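Long-range contact in methylenetetrahydrofolate--tRNA-(uracil-5-)-methyltransferase TrmFO (Thermus thermophilus, PDB 3G5S), which uses FAD and methylenetetrahydrofolate to methylate uridine 54 of tRNA at carbon 5, probably in all tRNAs: residues A[224-229]-A[277-282]. Sequence-based numbering, arbitrary orientation.
With GSH (glutathione), chain C.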
loop_
_atom_site.group_PDB
_atom_site.type_symbol
_atom_site.label_atom_id
_atom_site.label_comp_id
_atom_site.label_asym_id
_atom_site.label_seq_id
_atom_site.Cartn_x
_atom_site.Cartn_y
_atom_site.Cartn_z
ATOM N N VAL A 224 -14.899 14.714 -2.330
ATOM C CA VAL A 224 -16.060 14.249 -1.574
ATOM C C VAL A 224 -16.302 12.766 -1.840
ATOM O O VAL A 224 -16.350 12.347 -2.990
ATOM C CB VAL A 224 -17.326 15.041 -1.960
ATOM C CG1 VAL A 224 -18.510 14.620 -1.101
ATOM C CG2 VAL A 224 -17.074 16.536 -1.830
ATOM N N PRO A 225 -16.445 11.965 -0.774
ATOM C CA PRO A 225 -16.698 10.529 -0.947
ATOM C C PRO A 225 -17.964 10.303 -1.773
ATOM O O PRO A 225 -18.912 11.076 -1.634
ATOM C CB PRO A 225 -16.906 10.033 0.487
ATOM C CG PRO A 225 -16.263 11.065 1.356
ATOM C CD PRO A 225 -16.421 12.362 0.642
ATOM N N VAL A 226 -17.990 9.270 -2.612
ATOM C CA VAL A 226 -19.150 9.052 -3.479
ATOM C C VAL A 226 -20.440 8.852 -2.703
ATOM O O VAL A 226 -21.507 9.256 -3.158
ATOM C CB VAL A 226 -18.974 7.865 -4.455
ATOM C CG1 VAL A 226 -18.007 8.221 -5.549
ATOM C CG2 VAL A 226 -18.533 6.604 -3.721
ATOM N N GLU A 227 -20.350 8.220 -1.539
ATOM C CA GLU A 227 -21.538 7.996 -0.730
ATOM C C GLU A 227 -22.087 9.322 -0.205
ATOM O O GLU A 227 -23.288 9.461 0.013
ATOM C CB GLU A 227 -21.263 7.005 0.409
ATOM C CG GLU A 227 -20.231 7.460 1.432
ATOM C CD GLU A 227 -18.804 7.071 1.074
ATOM O OE1 GLU A 227 -18.526 6.760 -0.107
ATOM O OE2 GLU A 227 -17.951 7.075 1.985
ATOM N N GLU A 228 -21.208 10.298 -0.009
ATOM C CA GLU A 228 -21.641 11.629 0.399
ATOM C C GLU A 228 -22.205 12.417 -0.786
ATOM O O GLU A 228 -23.178 13.151 -0.635
ATOM C CB GLU A 228 -20.504 12.388 1.087
ATOM C CG GLU A 228 -20.915 13.715 1.714
ATOM C CD GLU A 228 -22.014 13.579 2.764
ATOM O OE1 GLU A 228 -22.140 12.494 3.372
ATOM O OE2 GLU A 228 -22.750 14.563 2.984
ATOM N N LEU A 229 -21.605 12.270 -1.966
ATOM C CA LEU A 229 -22.193 12.849 -3.173
ATOM C C LEU A 229 -23.627 12.355 -3.355
ATOM O O LEU A 229 -24.523 13.129 -3.686
ATOM C CB LEU A 229 -21.361 12.520 -4.412
ATOM C CG LEU A 229 -19.990 13.191 -4.539
ATOM C CD1 LEU A 229 -19.254 12.668 -5.762
ATOM C CD2 LEU A 229 -20.123 14.713 -4.596
ATOM N N PHE A 277 -14.456 7.061 -7.650
ATOM C CA PHE A 277 -15.189 6.349 -6.605
ATOM C C PHE A 277 -14.463 6.311 -5.266
ATOM O O PHE A 277 -14.555 5.346 -4.517
ATOM C CB PHE A 277 -15.625 4.958 -7.086
ATOM C CG PHE A 277 -16.949 4.983 -7.788
ATOM C CD1 PHE A 277 -17.061 5.466 -9.083
ATOM C CD2 PHE A 277 -18.103 4.598 -7.127
ATOM C CE1 PHE A 277 -18.302 5.531 -9.709
ATOM C CE2 PHE A 277 -19.334 4.663 -7.748
ATOM C CZ PHE A 277 -19.437 5.126 -9.039
ATOM N N GLN A 278 -13.754 7.391 -4.963
ATOM C CA GLN A 278 -13.202 7.563 -3.630
ATOM C C GLN A 278 -14.314 7.346 -2.610
ATOM O O GLN A 278 -15.443 7.808 -2.793
ATOM C CB GLN A 278 -12.585 8.957 -3.470
ATOM C CG GLN A 278 -13.576 10.114 -3.568
ATOM C CD GLN A 278 -13.922 10.507 -5.001
ATOM O OE1 GLN A 278 -13.314 10.027 -5.961
ATOM N NE2 GLN A 278 -14.899 11.405 -5.146
ATOM N N THR A 279 -14.000 6.635 -1.536
ATOM C CA THR A 279 -15.039 6.214 -0.610
ATOM C C THR A 279 -14.485 5.884 0.763
ATOM O O THR A 279 -13.329 5.472 0.896
ATOM C CB THR A 279 -15.790 4.982 -1.155
ATOM O OG1 THR A 279 -16.834 4.616 -0.250
ATOM C CG2 THR A 279 -14.844 3.798 -1.317
ATOM N N GLY A 280 -15.326 6.067 1.777
ATOM C CA GLY A 280 -15.010 5.662 3.132
ATOM C C GLY A 280 -15.925 4.556 3.621
ATOM O O GLY A 280 -15.988 4.282 4.815
ATOM N N LEU A 281 -16.641 3.924 2.700
ATOM C CA LEU A 281 -17.556 2.847 3.061
ATOM C C LEU A 281 -16.821 1.656 3.658
ATOM O O LEU A 281 -15.671 1.388 3.317
ATOM C CB LEU A 281 -18.334 2.386 1.835
ATOM C CG LEU A 281 -19.407 3.347 1.315
ATOM C CD1 LEU A 281 -20.044 2.795 0.055
ATOM C CD2 LEU A 281 -20.467 3.622 2.379
ATOM N N LYS A 282 -17.494 0.932 4.545
ATOM C CA LYS A 282 -16.952 -0.324 5.049
ATOM C C LYS A 282 -16.772 -1.275 3.880
ATOM O O LYS A 282 -17.526 -1.233 2.913
ATOM C CB LYS A 282 -17.877 -0.930 6.103
ATOM C CG LYS A 282 -18.105 -0.015 7.288
ATOM C CD LYS A 282 -18.742 -0.746 8.452
ATOM C CE LYS A 282 -18.948 0.200 9.623
ATOM N NZ LYS A 282 -19.246 -0.525 10.890
HETATM N N1 GSH C . -4.411 11.359 -3.091
HETATM C CA1 GSH C . -3.713 11.980 -4.201
HETATM C C1 GSH C . -3.678 13.497 -4.106
HETATM O O11 GSH C . -4.168 14.106 -2.951
HETATM O O12 GSH C . -2.992 14.112 -4.854
HETATM C CB1 GSH C . -4.170 11.489 -5.572
HETATM C CG1 GSH C . -5.406 12.140 -6.181
HETATM C CD1 GSH C . -6.764 11.856 -5.544
HETATM O OE1 GSH C . -6.877 11.327 -4.485
HETATM N N2 GSH C . -7.926 12.239 -6.296
HETATM C CA2 GSH C . -9.236 11.915 -5.827
HETATM C C2 GSH C . -9.872 10.779 -6.622
HETATM O O2 GSH C . -10.433 11.005 -7.642
HETATM C CB2 GSH C . -10.058 13.193 -5.873
HETATM S SG2 GSH C . -11.695 13.132 -5.113
HETATM N N3 GSH C . -10.172 9.561 -5.895
HETATM C CA3 GSH C . -10.934 8.516 -6.545
HETATM C C3 GSH C . -10.148 7.716 -7.573
HETATM O O31 GSH C . -10.650 7.281 -8.562
HETATM O O32 GSH C . -8.774 7.760 -7.442
#
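The hydroxyl of T279 sits between two groups: OG1 donates to OE1 of E227 over 2.7 Å, meeting it from above the carboxylate plane, and accepts from the backbone N of L281 at 3.0 Å, which closes an ST turn. The other carboxylate oxygen, E227 OE2, takes the backbone N of G280 at 2.8 Å through its syn lone pair, so both oxygens are held and the group is fixed in rotation. E227 reaches them with CG lodged between its backbone N and carbonyl carbon (chi1 63°) and a bend at chi2, while the L281 side chain slides past in the reverse direction, its CD2 4.0 Å from E227 CG. With an alanine in place of E227, the G280 amide and the T279 hydroxyl would probably lose their acceptor and a gap would open beside L281.

Where helix 226-231 begins, right after the N-cap residue P225, V226 N donates to Q278 O over 2.9 Å. The V226 side chain leans over one face of the F277 ring, CG1 4.3 Å from the centroid in a CH-pi contact. Nearby, Q278 NE2 gives V224 O a nearly straight bond of 2.8 Å, with the acceptor almost in the plane of the Q278 amide, which helps to set the rotation of the amide where Q278 lines the glutathione pocket.

The contact thus seats the first turn of helix 226-231 on the loop that leads from strand 271-274 of the antiparallel sheet to helix 283-290, with F277 packing against F199 and L281 against L203 of helix 193-205.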